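Local structure of acetyl xylan esterase (6XYC) at residues V192-K197 with K207-I212; A89-V94 with A128-T133; G71-S76 with Y108-S113. The protein removes acetyl and feruloyl ester groups from natural xylans, as a bifunctional esterase of the alpha/beta-hydrolase fold. All blocks are in the same frame, centred on the assembly; numbering follows the deposited sequence.

In the fold
Followed from the N terminus, the chain lays down the end of helix 56-69 and strand 73-77, where interaction 3 opens. It then enters helix 89-103, where interaction 2 opens. Interaction 3 closes at 108-113, bringing side chains of the short strand 110-111 onto those of strand 73-77; both strands pair with strand 39-45. Interaction 2 closes later, at 128-133, packing two helices together; because its segments alternate with those of interaction 3, the two loops cross rather than nest. Interaction 1 comes afterwards in series and joins the ends of two short helices between strands 164-168 and 222-227. It touches interaction 2 through Phe129, which meets Pro211 and Ile209. Interaction 3 lies across the chain's centre from interaction 1.

Interaction 1. Residues V192-K197 with K207-I212; sequences VLIGKK and KLISPI
Ile209 meets Leu193 and Ile194 in a small, wholly apolar junction, and its methyl CG2 takes part in both pairings. With Leu193 the approach is tip to tip: Leu193 CD2 stands 4.1 Å from Ile209 CG2. With Ile194 the side chains run across each other at about a right angle, and Ile194 CG2 lies 3.7 Å from Ile209 CG2 and 3.9 Å from Ile209 CD1, so that one methyl of Ile194 rests against two of its partner. The first torsion of Ile209 aims its CG2 methyl: CG1 sits between the backbone N and the carbonyl carbon (chi1 63°), and CG2 is left anti to the carbonyl carbon.

The two segments belong to the long connection that this alpha/beta hydrolase inserts between strands 164-168 and 222-227. Each carries the end of a short helix, 189-193 or 203-208. Pro189 and Glu190, at the start of the first, line the pocket holding the bound sulfonyl fluoride, and the side chain of Leu193 is about 8 Å from that ligand.

Hydrogen bonds shape the segments individually without crossing between them. Past helix 189-193, Gly195 N bonds to Val192 O at 3.1 Å, and the chain turns so that the ammonium group of Lys197 comes back to the turn: Lys197 NZ gives a 2.8 Å bond to Ile194 O, with a C=O...N angle of 155°. On the other side, Ile209 O accepts from His125 NE2, while Leu208 O accepts from the indole NH of Trp87, whose backbone also bonds to Leu193.

Interaction 2. Residues A89-V94 with A128-T133; sequences AQIQDV and AFAGVT
Helix 89-103 packs on helix 122-131 in the layer of helices that flanks the alpha/beta-hydrolase sheet, and Ile91 does most of the joining. Helix 122-131 directly follows Ser121, a residue of the ligand pocket that probably serves as the nucleophile on a GxSxG elbow. Ile91 and Ala130 are the closest backbone pair, 7.3 Å between their CA atoms.

The terminal methyl of Ile91 does the touching. CG1 lies anti to the backbone N (chi1 -174°) and carries the branch toward the other helix, where a bend at the second torsion sets CD1 beside the main chain: Ile91 CD1 is 4.0 Å from Ala130 N and 4.2 Å from Phe129 CB, with the methyl Ala130 CB 4.4 Å from the same CD1. The ring of Phe129 meets Trp87 edge-to-face and also packs on Pro211.

Polar bonds gather at the end of the second helix. Thr133 N reaches Ala130 O at 3.1 Å, and the threonine hydroxyl also bonds with Lys95 NZ, a polar tie from helix 89-103 to the loop just past helix 122-131. That hydroxyl turns back along its own chain, so that Thr133 OG1 donates to Phe129 O at 2.7 Å, approaching at a C=O...O angle of 140° and somewhat above the carbonyl plane.

Interaction 3. Residues G71-S76 with Y108-S113; sequences GFAVIS and YNIDPS
Ala73 and Ile110 are the closest backbone points, their CA atoms 6.9 Å apart, yet no hydrogen bond passes between the two segments. Strand 73-77 and strand 110-111 instead both pair in parallel with strand 39-45, and Ala73 and Ile75 bond through their backbones to Lys40, Ile42 and Ile44. Just before the strand, Gly71 closes helix 56-69 with a Schellman motif, taking a positive phi to turn the chain into the sheet.

Alternation along the strand puts Ala73 and Ile75 on one face, toward Ile110, while Val74 points the other way and packs on helix 56-69. Ile110 meets both residues of that face. Its CG1 branch runs extended (chi2 165°), which lets successive carbons serve different partners: Ile110 CG1 lies 4.0 Å from Ala73 CB, and Ile110 CD1 lies 4.2 Å from Ile75 CD1. The two isoleucines reach toward each other tip to tip. Ile75 makes its side of the contact with chi2 at 99°, away from the usual staggered values. Leu27 and Ile29 of strand 26-32 also touch Ile75.

At Pro112 and Ser113 the chain turns a corner, and Asp111 makes an Asx turn with Ser113. Asp111 OD2 accepts from Ser113 N at 3.0 Å, a fairly straight bond with an N-H...O angle of 163°, and from Ser113 OG at 2.8 Å; both donors come over the same face of the carboxylate.

The chemistry is thus divided: aliphatic contacts at van der Waals distance make up the buried side without any bond across it, while two donors grip one carboxylate oxygen at the turn, which would be expected to favour the charged form of Asp111.

Interaction 1. Residues V192-K197 with K207-I212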
ATOM      1  N   VAL A 192      17.502   2.145  -6.611  1.00 24.67           N
ATOM      2  CA  VAL A 192      17.075   3.506  -6.931  1.00 25.28           C
ATOM      3  C   VAL A 192      16.334   4.118  -5.752  1.00 26.98           C
ATOM      4  O   VAL A 192      16.520   5.296  -5.421  1.00 26.49           O
ATOM      5  CB  VAL A 192      16.203   3.493  -8.203  1.00 25.61           C
ATOM      6  CG1 VAL A 192      15.703   4.890  -8.522  1.00 28.49           C
ATOM      7  CG2 VAL A 192      16.978   2.907  -9.376  1.00 24.99           C
ATOM      8  N   LEU A 193      15.486   3.322  -5.096  1.00 24.04           N
ATOM      9  CA  LEU A 193      14.708   3.821  -3.971  1.00 22.46           C
ATOM     10  C   LEU A 193      15.599   4.347  -2.855  1.00 25.79           C
ATOM     11  O   LEU A 193      15.225   5.304  -2.167  1.00 25.34           O
ATOM     12  CB  LEU A 193      13.802   2.706  -3.434  1.00 23.61           C
ATOM     13  CG  LEU A 193      12.837   2.983  -2.293  1.00 23.54           C
ATOM     14  CD1 LEU A 193      11.802   4.016  -2.717  1.00 24.86           C
ATOM     15  CD2 LEU A 193      12.154   1.692  -1.852  1.00 25.25           C
ATOM     16  N   ILE A 194      16.771   3.752  -2.656  1.00 26.40           N
ATOM     17  CA  ILE A 194      17.646   4.140  -1.556  1.00 27.26           C
ATOM     18  C   ILE A 194      18.759   5.076  -2.024  1.00 32.03           C
ATOM     19  O   ILE A 194      19.762   5.238  -1.323  1.00 30.20           O
ATOM     20  CB  ILE A 194      18.224   2.918  -0.823  1.00 25.65           C
ATOM     21  CG1 ILE A 194      19.085   2.050  -1.740  1.00 27.43           C
ATOM     22  CG2 ILE A 194      17.102   2.081  -0.222  1.00 28.39           C
ATOM     23  CD1 ILE A 194      19.827   0.946  -1.012  1.00 26.72           C
ATOM     24  N   GLY A 195      18.598   5.712  -3.181  1.00 28.77           N
ATOM     25  CA  GLY A 195      19.577   6.656  -3.673  1.00 30.89           C
ATOM     26  C   GLY A 195      20.616   6.080  -4.608  1.00 32.82           C
ATOM     27  O   GLY A 195      21.730   6.600  -4.655  1.00 34.63           O
ATOM     28  N   LYS A 196      20.282   5.018  -5.350  1.00 29.25           N
ATOM     29  CA  LYS A 196      21.221   4.334  -6.256  1.00 33.40           C
ATOM     30  C   LYS A 196      22.487   3.885  -5.524  1.00 32.73           C
ATOM     31  O   LYS A 196      23.605   4.050  -6.020  1.00 38.84           O
ATOM     32  CB  LYS A 196      21.545   5.232  -7.459  1.00 37.42           C
ATOM     33  CG  LYS A 196      20.299   5.609  -8.244  1.00 38.60           C
ATOM     34  CD  LYS A 196      20.628   6.384  -9.495  1.00 55.92           C
ATOM     35  CE  LYS A 196      20.033   7.780  -9.441  1.00 53.32           C
ATOM     36  NZ  LYS A 196      18.542   7.762  -9.468  1.00 61.20           N
ATOM     37  N   LYS A 197      22.306   3.352  -4.319  1.00 33.84           N
ATOM     38  CA  LYS A 197      23.334   2.615  -3.602  1.00 30.36           C
ATOM     39  C   LYS A 197      23.158   1.119  -3.861  1.00 32.55           C
ATOM     40  O   LYS A 197      22.087   0.666  -4.263  1.00 28.87           O
ATOM     41  CB  LYS A 197      23.254   2.909  -2.102  1.00 35.41           C
ATOM     42  CG  LYS A 197      23.367   4.395  -1.731  1.00 36.06           C
ATOM     43  CD  LYS A 197      23.084   4.613  -0.243  1.00 38.98           C
ATOM     44  CE  LYS A 197      23.053   6.082   0.131  1.00 46.67           C
ATOM     45  NZ  LYS A 197      21.729   6.703  -0.058  1.00 43.51           N
ATOM     46  N   LYS A 207      17.141  -2.510   5.647  1.00 23.13           N
ATOM     47  CA  LYS A 207      16.248  -2.764   6.771  1.00 23.55           C
ATOM     48  C   LYS A 207      15.109  -1.753   6.801  1.00 23.04           C
ATOM     49  O   LYS A 207      13.956  -2.112   7.069  1.00 22.14           O
ATOM     50  CB  LYS A 207      17.010  -2.728   8.097  1.00 25.55           C
ATOM     51  CG  LYS A 207      16.143  -3.125   9.291  1.00 27.41           C
ATOM     52  CD  LYS A 207      16.857  -2.985  10.626  1.00 29.03           C
ATOM     53  CE  LYS A 207      16.019  -3.615  11.739  1.00 32.17           C
ATOM     54  NZ  LYS A 207      16.498  -3.272  13.101  1.00 35.47           N
ATOM     55  N   LEU A 208      15.413  -0.484   6.517  1.00 22.91           N
ATOM     56  CA  LEU A 208      14.440   0.590   6.677  1.00 24.08           C
ATOM     57  C   LEU A 208      13.483   0.726   5.498  1.00 23.69           C
ATOM     58  O   LEU A 208      12.522   1.494   5.598  1.00 22.74           O
ATOM     59  CB  LEU A 208      15.155   1.921   6.900  1.00 24.66           C
ATOM     60  CG  LEU A 208      15.951   2.033   8.203  1.00 25.34           C
ATOM     61  CD1 LEU A 208      16.628   3.371   8.322  1.00 29.56           C
ATOM     62  CD2 LEU A 208      15.024   1.773   9.404  1.00 28.97           C
ATOM     63  N   ILE A 209      13.719   0.026   4.386  1.00 23.62           N
ATOM     64  CA  ILE A 209      12.725  -0.053   3.319  1.00 23.72           C
ATOM     65  C   ILE A 209      11.934  -1.352   3.366  1.00 23.55           C
ATOM     66  O   ILE A 209      11.069  -1.573   2.510  1.00 23.82           O
ATOM     67  CB  ILE A 209      13.360   0.113   1.922  1.00 21.15           C
ATOM     68  CG1 ILE A 209      14.351  -1.014   1.624  1.00 27.09           C
ATOM     69  CG2 ILE A 209      14.025   1.481   1.802  1.00 24.32           C
ATOM     70  CD1 ILE A 209      14.793  -1.073   0.186  1.00 24.39           C
ATOM     71  N   SER A 210      12.213  -2.227   4.332  1.00 21.60           N
ATOM     72  CA  SER A 210      11.607  -3.554   4.359  1.00 22.80           C
ATOM     73  C   SER A 210      10.646  -3.654   5.535  1.00 23.17           C
ATOM     74  O   SER A 210      11.083  -3.839   6.685  1.00 24.94           O
ATOM     75  CB  SER A 210      12.687  -4.636   4.445  1.00 22.19           C
ATOM     76  OG  SER A 210      13.565  -4.560   3.335  1.00 24.66           O
ATOM     77  N   PRO A 211       9.332  -3.556   5.306  1.00 22.38           N
ATOM     78  CA  PRO A 211       8.385  -3.535   6.439  1.00 24.59           C
ATOM     79  C   PRO A 211       8.351  -4.833   7.231  1.00 24.92           C
ATOM     80  O   PRO A 211       7.847  -4.839   8.361  1.00 24.33           O
ATOM     81  CB  PRO A 211       7.031  -3.250   5.769  1.00 23.29           C
ATOM     82  CG  PRO A 211       7.190  -3.745   4.357  1.00 24.15           C
ATOM     83  CD  PRO A 211       8.648  -3.554   4.000  1.00 23.77           C
ATOM     84  N   ILE A 212       8.876  -5.930   6.679  1.00 23.48           N
ATOM     85  CA  ILE A 212       8.929  -7.191   7.405  1.00 21.90           C
ATOM     86  C   ILE A 212       9.666  -7.024   8.724  1.00 26.50           C
ATOM     87  O   ILE A 212       9.431  -7.778   9.679  1.00 24.59           O
ATOM     88  CB  ILE A 212       9.594  -8.272   6.512  1.00 22.44           C
ATOM     89  CG1 ILE A 212       9.339  -9.669   7.073  1.00 24.44           C
ATOM     90  CG2 ILE A 212      11.089  -8.001   6.367  1.00 24.00           C
ATOM     91  CD1 ILE A 212       9.717 -10.778   6.102  1.00 21.50           C
TER

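Interaction 2. Residues A89-V94 with A128-T133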
ATOM      1  N   ALA A  89      10.449   9.355   0.975  1.00 23.99           N
ATOM      2  CA  ALA A  89       9.442  10.183   0.323  1.00 25.66           C
ATOM      3  C   ALA A  89       8.154   9.403   0.089  1.00 25.81           C
ATOM      4  O   ALA A  89       7.054   9.906   0.346  1.00 22.56           O
ATOM      5  CB  ALA A  89       9.985  10.724  -1.000  1.00 26.17           C
ATOM      6  N   GLN A  90       8.273   8.159  -0.373  1.00 24.10           N
ATOM      7  CA  GLN A  90       7.102   7.421  -0.826  1.00 24.76           C
ATOM      8  C   GLN A  90       6.153   7.087   0.321  1.00 24.72           C
ATOM      9  O   GLN A  90       4.928   7.165   0.157  1.00 22.54           O
ATOM     10  CB  GLN A  90       7.552   6.153  -1.548  1.00 23.88           C
ATOM     11  CG  GLN A  90       8.180   6.400  -2.915  1.00 23.28           C
ATOM     12  CD  GLN A  90       9.585   6.962  -2.830  1.00 26.38           C
ATOM     13  OE1 GLN A  90      10.298   6.736  -1.855  1.00 23.52           O
ATOM     14  NE2 GLN A  90       9.988   7.709  -3.852  1.00 22.43           N
ATOM     15  N   ILE A  91       6.684   6.704   1.483  1.00 23.39           N
ATOM     16  CA  ILE A  91       5.788   6.418   2.600  1.00 24.29           C
ATOM     17  C   ILE A  91       5.274   7.712   3.229  1.00 23.64           C
ATOM     18  O   ILE A  91       4.139   7.756   3.718  1.00 24.89           O
ATOM     19  CB  ILE A  91       6.484   5.507   3.633  1.00 23.13           C
ATOM     20  CG1 ILE A  91       5.499   5.085   4.720  1.00 24.90           C
ATOM     21  CG2 ILE A  91       7.688   6.198   4.250  1.00 26.03           C
ATOM     22  CD1 ILE A  91       4.250   4.369   4.196  1.00 25.08           C
ATOM     23  N   GLN A  92       6.068   8.786   3.205  1.00 25.96           N
ATOM     24  CA  GLN A  92       5.562  10.082   3.649  1.00 27.12           C
ATOM     25  C   GLN A  92       4.403  10.537   2.772  1.00 24.41           C
ATOM     26  O   GLN A  92       3.444  11.150   3.258  1.00 23.57           O
ATOM     27  CB  GLN A  92       6.676  11.128   3.628  1.00 25.84           C
ATOM     28  CG  GLN A  92       7.672  11.003   4.760  1.00 27.72           C
ATOM     29  CD  GLN A  92       8.575  12.213   4.855  1.00 30.63           C
ATOM     30  OE1 GLN A  92       8.333  13.234   4.213  1.00 30.66           O
ATOM     31  NE2 GLN A  92       9.624  12.107   5.657  1.00 30.87           N
ATOM     32  N   ASP A  93       4.474  10.250   1.472  1.00 26.19           N
ATOM     33  CA  ASP A  93       3.362  10.565   0.580  1.00 23.65           C
ATOM     34  C   ASP A  93       2.113   9.798   0.982  1.00 24.18           C
ATOM     35  O   ASP A  93       1.026  10.372   1.103  1.00 22.02           O
ATOM     36  CB  ASP A  93       3.753  10.246  -0.861  1.00 22.98           C
ATOM     37  CG  ASP A  93       4.786  11.209  -1.410  1.00 24.45           C
ATOM     38  OD1 ASP A  93       5.017  12.259  -0.779  1.00 25.27           O
ATOM     39  OD2 ASP A  93       5.377  10.915  -2.477  1.00 27.63           O
ATOM     40  N   VAL A  94       2.253   8.489   1.198  1.00 24.76           N
ATOM     41  CA  VAL A  94       1.118   7.668   1.608  1.00 23.20           C
ATOM     42  C   VAL A  94       0.523   8.202   2.905  1.00 24.02           C
ATOM     43  O   VAL A  94      -0.695   8.356   3.033  1.00 22.90           O
ATOM     44  CB  VAL A  94       1.543   6.195   1.751  1.00 22.46           C
ATOM     45  CG1 VAL A  94       0.381   5.367   2.293  1.00 23.82           C
ATOM     46  CG2 VAL A  94       2.035   5.652   0.423  1.00 25.44           C
ATOM     47  N   ALA A 128       1.752  -2.400   3.172  1.00 21.80           N
ATOM     48  CA  ALA A 128       2.288  -3.120   4.322  1.00 22.32           C
ATOM     49  C   ALA A 128       3.112  -2.198   5.207  1.00 23.94           C
ATOM     50  O   ALA A 128       3.081  -2.318   6.440  1.00 27.07           O
ATOM     51  CB  ALA A 128       3.130  -4.308   3.856  1.00 21.28           C
ATOM     52  N   PHE A 129       3.858  -1.267   4.604  1.00 21.96           N
ATOM     53  CA  PHE A 129       4.683  -0.384   5.421  1.00 22.46           C
ATOM     54  C   PHE A 129       3.826   0.550   6.266  1.00 24.93           C
ATOM     55  O   PHE A 129       4.171   0.838   7.418  1.00 23.39           O
ATOM     56  CB  PHE A 129       5.644   0.422   4.552  1.00 23.64           C
ATOM     57  CG  PHE A 129       6.980   0.650   5.201  1.00 23.94           C
ATOM     58  CD1 PHE A 129       7.088   1.474   6.311  1.00 26.02           C
ATOM     59  CD2 PHE A 129       8.113   0.020   4.723  1.00 21.77           C
ATOM     60  CE1 PHE A 129       8.309   1.680   6.919  1.00 28.11           C
ATOM     61  CE2 PHE A 129       9.343   0.223   5.326  1.00 25.06           C
ATOM     62  CZ  PHE A 129       9.437   1.054   6.429  1.00 24.56           C
ATOM     63  N   ALA A 130       2.712   1.043   5.715  1.00 23.50           N
ATOM     64  CA  ALA A 130       1.778   1.817   6.526  1.00 23.03           C
ATOM     65  C   ALA A 130       1.225   0.973   7.668  1.00 26.15           C
ATOM     66  O   ALA A 130       1.106   1.448   8.805  1.00 27.69           O
ATOM     67  CB  ALA A 130       0.638   2.352   5.655  1.00 25.21           C
ATOM     68  N   GLY A 131       0.907  -0.288   7.386  1.00 22.78           N
ATOM     69  CA  GLY A 131       0.311  -1.180   8.362  1.00 26.39           C
ATOM     70  C   GLY A 131       1.241  -1.632   9.462  1.00 26.65           C
ATOM     71  O   GLY A 131       0.757  -2.175  10.463  1.00 31.68           O
ATOM     72  N   VAL A 132       2.552  -1.449   9.305  1.00 25.10           N
ATOM     73  CA  VAL A 132       3.498  -1.747  10.376  1.00 27.85           C
ATOM     74  C   VAL A 132       4.027  -0.491  11.041  1.00 28.83           C
ATOM     75  O   VAL A 132       4.902  -0.588  11.906  1.00 28.37           O
ATOM     76  CB  VAL A 132       4.673  -2.613   9.883  1.00 25.97           C
ATOM     77  CG1 VAL A 132       4.160  -3.954   9.339  1.00 27.74           C
ATOM     78  CG2 VAL A 132       5.497  -1.875   8.848  1.00 27.10           C
ATOM     79  N   THR A 133       3.524   0.696  10.674  1.00 24.83           N
ATOM     80  CA  THR A 133       4.002   1.935  11.279  1.00 27.67           C
ATOM     81  C   THR A 133       2.852   2.818  11.752  1.00 26.74           C
ATOM     82  O   THR A 133       2.991   4.040  11.821  1.00 28.11           O
ATOM     83  CB  THR A 133       4.906   2.702  10.313  1.00 28.55           C
ATOM     84  OG1 THR A 133       4.204   2.979   9.100  1.00 28.04           O
ATOM     85  CG2 THR A 133       6.165   1.905   9.994  1.00 28.53           C
TER

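Interaction 3. Residues G71-S76 with Y108-S113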
ATOM      1  N   GLY A  71     -19.181  -1.990  -1.478  1.00 31.36           N
ATOM      2  CA  GLY A  71     -19.717  -0.904  -0.681  1.00 32.58           C
ATOM      3  C   GLY A  71     -18.698   0.025  -0.068  1.00 29.70           C
ATOM      4  O   GLY A  71     -19.051   0.782   0.842  1.00 29.45           O
ATOM      5  N   PHE A  72     -17.451  -0.004  -0.529  1.00 29.98           N
ATOM      6  CA  PHE A  72     -16.407   0.855   0.010  1.00 28.00           C
ATOM      7  C   PHE A  72     -16.171   2.042  -0.915  1.00 28.46           C
ATOM      8  O   PHE A  72     -16.234   1.909  -2.141  1.00 28.18           O
ATOM      9  CB  PHE A  72     -15.093   0.090   0.183  1.00 26.03           C
ATOM     10  CG  PHE A  72     -15.148  -0.982   1.229  1.00 27.19           C
ATOM     11  CD1 PHE A  72     -15.453  -2.282   0.886  1.00 30.83           C
ATOM     12  CD2 PHE A  72     -14.884  -0.682   2.552  1.00 29.83           C
ATOM     13  CE1 PHE A  72     -15.501  -3.273   1.851  1.00 29.27           C
ATOM     14  CE2 PHE A  72     -14.931  -1.664   3.524  1.00 27.90           C
ATOM     15  CZ  PHE A  72     -15.238  -2.963   3.170  1.00 26.99           C
ATOM     16  N   ALA A  73     -15.920   3.203  -0.318  1.00 24.39           N
ATOM     17  CA  ALA A  73     -15.297   4.298  -1.042  1.00 27.79           C
ATOM     18  C   ALA A  73     -13.866   3.909  -1.394  1.00 28.27           C
ATOM     19  O   ALA A  73     -13.169   3.269  -0.597  1.00 26.60           O
ATOM     20  CB  ALA A  73     -15.303   5.573  -0.200  1.00 28.93           C
ATOM     21  N   VAL A  74     -13.427   4.284  -2.594  1.00 26.02           N
ATOM     22  CA  VAL A  74     -12.098   3.936  -3.084  1.00 25.26           C
ATOM     23  C   VAL A  74     -11.314   5.216  -3.317  1.00 24.82           C
ATOM     24  O   VAL A  74     -11.781   6.119  -4.020  1.00 25.06           O
ATOM     25  CB  VAL A  74     -12.165   3.093  -4.372  1.00 24.84           C
ATOM     26  CG1 VAL A  74     -10.767   2.942  -4.971  1.00 23.70           C
ATOM     27  CG2 VAL A  74     -12.798   1.727  -4.102  1.00 25.80           C
ATOM     28  N   ILE A  75     -10.120   5.285  -2.741  1.00 21.15           N
ATOM     29  CA  ILE A  75      -9.227   6.421  -2.915  1.00 21.49           C
ATOM     30  C   ILE A  75      -7.922   5.895  -3.498  1.00 23.91           C
ATOM     31  O   ILE A  75      -7.166   5.203  -2.809  1.00 24.51           O
ATOM     32  CB  ILE A  75      -8.982   7.163  -1.594  1.00 21.87           C
ATOM     33  CG1 ILE A  75     -10.318   7.564  -0.961  1.00 26.85           C
ATOM     34  CG2 ILE A  75      -8.121   8.385  -1.817  1.00 23.80           C
ATOM     35  CD1 ILE A  75     -10.790   6.626   0.129  1.00 27.96           C
ATOM     36  N   SER A  76      -7.653   6.221  -4.755  1.00 22.12           N
ATOM     37  CA  SER A  76      -6.437   5.795  -5.438  1.00 20.82           C
ATOM     38  C   SER A  76      -5.449   6.952  -5.460  1.00 21.31           C
ATOM     39  O   SER A  76      -5.772   8.035  -5.955  1.00 24.32           O
ATOM     40  CB  SER A  76      -6.750   5.319  -6.857  1.00 22.54           C
ATOM     41  OG  SER A  76      -5.600   4.753  -7.464  1.00 22.22           O
ATOM     42  N   TYR A 108     -16.365  14.202   1.763  1.00 34.99           N
ATOM     43  CA  TYR A 108     -16.487  13.215   0.696  1.00 32.79           C
ATOM     44  C   TYR A 108     -17.475  12.104   1.036  1.00 32.09           C
ATOM     45  O   TYR A 108     -17.518  11.087   0.333  1.00 32.36           O
ATOM     46  CB  TYR A 108     -15.107  12.634   0.377  1.00 30.50           C
ATOM     47  CG  TYR A 108     -14.126  13.666  -0.157  1.00 32.39           C
ATOM     48  CD1 TYR A 108     -14.286  14.204  -1.425  1.00 31.49           C
ATOM     49  CD2 TYR A 108     -13.042  14.101   0.603  1.00 28.54           C
ATOM     50  CE1 TYR A 108     -13.402  15.143  -1.920  1.00 31.55           C
ATOM     51  CE2 TYR A 108     -12.148  15.041   0.112  1.00 31.02           C
ATOM     52  CZ  TYR A 108     -12.337  15.558  -1.153  1.00 31.29           C
ATOM     53  OH  TYR A 108     -11.457  16.495  -1.647  1.00 30.09           O
ATOM     54  N   ASN A 109     -18.283  12.283   2.083  1.00 33.25           N
ATOM     55  CA  ASN A 109     -19.241  11.269   2.524  1.00 36.35           C
ATOM     56  C   ASN A 109     -18.543   9.977   2.932  1.00 34.21           C
ATOM     57  O   ASN A 109     -19.073   8.882   2.730  1.00 35.12           O
ATOM     58  CB  ASN A 109     -20.287  10.981   1.443  1.00 38.28           C
ATOM     59  CG  ASN A 109     -21.086  12.203   1.073  1.00 41.31           C
ATOM     60  OD1 ASN A 109     -21.099  13.200   1.795  1.00 39.75           O
ATOM     61  ND2 ASN A 109     -21.777  12.129  -0.055  1.00 45.02           N
ATOM     62  N   ILE A 110     -17.346  10.098   3.494  1.00 32.92           N
ATOM     63  CA  ILE A 110     -16.558   8.946   3.915  1.00 33.65           C
ATOM     64  C   ILE A 110     -16.712   8.770   5.419  1.00 32.36           C
ATOM     65  O   ILE A 110     -16.672   9.746   6.180  1.00 30.68           O
ATOM     66  CB  ILE A 110     -15.077   9.109   3.517  1.00 32.16           C
ATOM     67  CG1 ILE A 110     -14.926   8.942   2.002  1.00 32.79           C
ATOM     68  CG2 ILE A 110     -14.228   8.093   4.260  1.00 33.54           C
ATOM     69  CD1 ILE A 110     -13.616   9.432   1.454  1.00 34.43           C
ATOM     70  N   ASP A 111     -16.919   7.521   5.844  1.00 31.80           N
ATOM     71  CA  ASP A 111     -16.972   7.134   7.248  1.00 31.30           C
ATOM     72  C   ASP A 111     -15.554   6.834   7.721  1.00 32.84           C
ATOM     73  O   ASP A 111     -15.018   5.760   7.415  1.00 33.85           O
ATOM     74  CB  ASP A 111     -17.883   5.915   7.420  1.00 33.28           C
ATOM     75  CG  ASP A 111     -17.987   5.459   8.857  1.00 35.45           C
ATOM     76  OD1 ASP A 111     -18.831   4.586   9.132  1.00 35.22           O
ATOM     77  OD2 ASP A 111     -17.230   5.958   9.711  1.00 33.27           O
ATOM     78  N   PRO A 112     -14.914   7.739   8.460  1.00 32.02           N
ATOM     79  CA  PRO A 112     -13.510   7.538   8.844  1.00 31.58           C
ATOM     80  C   PRO A 112     -13.291   6.514   9.948  1.00 33.83           C
ATOM     81  O   PRO A 112     -12.161   6.391  10.429  1.00 34.82           O
ATOM     82  CB  PRO A 112     -13.086   8.937   9.318  1.00 32.89           C
ATOM     83  CG  PRO A 112     -14.343   9.515   9.907  1.00 30.10           C
ATOM     84  CD  PRO A 112     -15.482   8.965   9.061  1.00 32.05           C
ATOM     85  N   SER A 113     -14.325   5.785  10.381  1.00 34.18           N
ATOM     86  CA  SER A 113     -14.138   4.748  11.392  1.00 36.10           C
ATOM     87  C   SER A 113     -13.435   3.517  10.837  1.00 34.04           C
ATOM     88  O   SER A 113     -12.971   2.682  11.617  1.00 33.68           O
ATOM     89  CB  SER A 113     -15.486   4.346  11.991  1.00 35.84           C
ATOM     90  OG  SER A 113     -16.319   3.720  11.031  1.00 39.54           O
TER